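Local structure of cobalamin biosynthesis protein (Agrobacterium tumefaciens, 3BY5) at residues Glu68-Gln72 and Glu73-Ala77. The protein probably takes part in cobalamin (vitamin B12) biosynthesis, corresponding to the C-terminal part of CbiG. Sequence-based numbering, arbitrary orientation.
Sequences EIVAQ and ERLEA
Ala71 O receives two backbone N-H groups of the following turn, those of Arg74 and Leu75, and so illustrates how a chain leaving a strand is turned into a helix. The bond from Leu75 N to Ala71 O (3.0 Å) is the regular helical one, its donor lying in the carbonyl plane. That from Arg74 N to Ala71 O is weak and bent. Glu76 N reaches Gln72 O at 2.9 Å, tilted out of the carbonyl plane.

Ala71 is the N-cap of helix 72-84, yet its methyl group offers no acceptor for the first helical N-H groups. The Glu73 carboxylate folds back over the first turn, with Glu73 OE2 3.8 Å from Gln72 N, where its charge may favour the helix N-terminus. The N-H of Ala71 is hydrogen-bonded to Ser66 OG of the second subunit. The turn links this helix to strand 67-69, an edge strand of the chain's mixed sheet, and antiparallel pairing at Glu68 and Ile69 carries that sheet into the second subunit.

Apolar packing closes the inner side of the turn. In Val70, CG1 stands anti to the backbone N (chi1 -178°), presenting this methyl to the helix. Val70 CG1 lies 3.7 Å from Arg74 CG, against its aliphatic base. Leu75 CD2 is 3.9 Å from Val70 CG1, so the methyl fits between the two. Helix 98-107 covers this patch, with Ala105 against Val70 and Arg74 and Ala102 against Leu75.

On the exposed side the polar side chains make looser approaches. A bend at chi2 (74°) lays the Gln72 amide face over the other branch of Leu75, with Gln72 NE2 4.0 Å from Leu75 CD1. Gln72 NE2 also stands 4.2 Å from Glu76 OE2, the amide and carboxylate planes turned 41° apart.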
# COMPACT_ATOMS: atom_id res chain seq x y z
N GLU A 68 -1.99 -2.19 0.27
CA GLU A 68 -0.59 -2.23 -0.11
C GLU A 68 -0.33 -3.34 -1.12
O GLU A 68 -0.53 -4.51 -0.83
CB GLU A 68 0.34 -2.37 1.10
CG GLU A 68 1.81 -2.24 0.74
CD GLU A 68 2.73 -2.32 1.95
OE1 GLU A 68 2.34 -1.83 3.03
OE2 GLU A 68 3.86 -2.84 1.81
N ILE A 69 0.08 -2.95 -2.32
CA ILE A 69 0.51 -3.92 -3.32
C ILE A 69 2.01 -4.11 -3.13
O ILE A 69 2.82 -3.28 -3.55
CB ILE A 69 0.17 -3.45 -4.76
CG1 ILE A 69 -1.30 -3.03 -4.84
CG2 ILE A 69 0.51 -4.55 -5.78
CD1 ILE A 69 -1.62 -2.09 -5.98
N VAL A 70 2.36 -5.21 -2.46
CA VAL A 70 3.71 -5.47 -2.00
C VAL A 70 4.58 -5.98 -3.14
O VAL A 70 4.20 -6.94 -3.81
CB VAL A 70 3.70 -6.49 -0.83
CG1 VAL A 70 5.09 -6.72 -0.31
CG2 VAL A 70 2.82 -6.00 0.30
N ALA A 71 5.72 -5.33 -3.37
CA ALA A 71 6.69 -5.73 -4.40
C ALA A 71 7.21 -7.14 -4.19
O ALA A 71 7.32 -7.60 -3.05
CB ALA A 71 7.84 -4.74 -4.45
N GLN A 72 7.55 -7.82 -5.29
CA GLN A 72 8.01 -9.21 -5.26
C GLN A 72 9.31 -9.40 -4.47
O GLN A 72 9.50 -10.43 -3.83
CB GLN A 72 8.15 -9.76 -6.69
CG GLN A 72 8.18 -11.29 -6.80
CD GLN A 72 6.82 -11.94 -6.60
OE1 GLN A 72 5.80 -11.47 -7.12
NE2 GLN A 72 6.80 -13.04 -5.85
N GLU A 73 10.18 -8.40 -4.52
CA GLU A 73 11.44 -8.37 -3.77
C GLU A 73 11.20 -8.38 -2.28
O GLU A 73 11.94 -9.01 -1.53
CB GLU A 73 12.25 -7.11 -4.12
CG GLU A 73 13.00 -7.16 -5.45
CD GLU A 73 12.13 -6.88 -6.68
OE1 GLU A 73 12.65 -7.01 -7.81
OE2 GLU A 73 10.93 -6.54 -6.53
N ARG A 74 10.15 -7.67 -1.86
CA ARG A 74 9.77 -7.54 -0.47
C ARG A 74 9.07 -8.81 0.01
O ARG A 74 9.26 -9.24 1.14
CB ARG A 74 8.87 -6.30 -0.30
CG ARG A 74 8.44 -5.96 1.13
CD ARG A 74 9.52 -5.24 1.94
NE ARG A 74 10.28 -6.16 2.79
CZ ARG A 74 10.01 -6.41 4.07
NH1 ARG A 74 8.99 -5.80 4.67
NH2 ARG A 74 10.76 -7.26 4.75
N LEU A 75 8.27 -9.41 -0.87
CA LEU A 75 7.61 -10.68 -0.59
C LEU A 75 8.61 -11.78 -0.38
O LEU A 75 8.51 -12.55 0.58
CB LEU A 75 6.69 -11.08 -1.73
CG LEU A 75 5.33 -10.40 -1.92
CD1 LEU A 75 4.65 -10.99 -3.13
CD2 LEU A 75 4.47 -10.58 -0.71
N GLU A 76 9.58 -11.87 -1.29
CA GLU A 76 10.66 -12.85 -1.21
C GLU A 76 11.47 -12.71 0.09
O GLU A 76 11.78 -13.70 0.73
CB GLU A 76 11.58 -12.76 -2.43
CG GLU A 76 11.00 -13.36 -3.71
CD GLU A 76 10.83 -14.88 -3.67
OE1 GLU A 76 11.57 -15.57 -2.92
OE2 GLU A 76 9.95 -15.39 -4.41
N ALA A 77 11.78 -11.47 0.46
CA ALA A 77 12.51 -11.17 1.69
C ALA A 77 11.79 -11.69 2.92
O ALA A 77 12.40 -12.35 3.76
CB ALA A 77 12.74 -9.67 1.81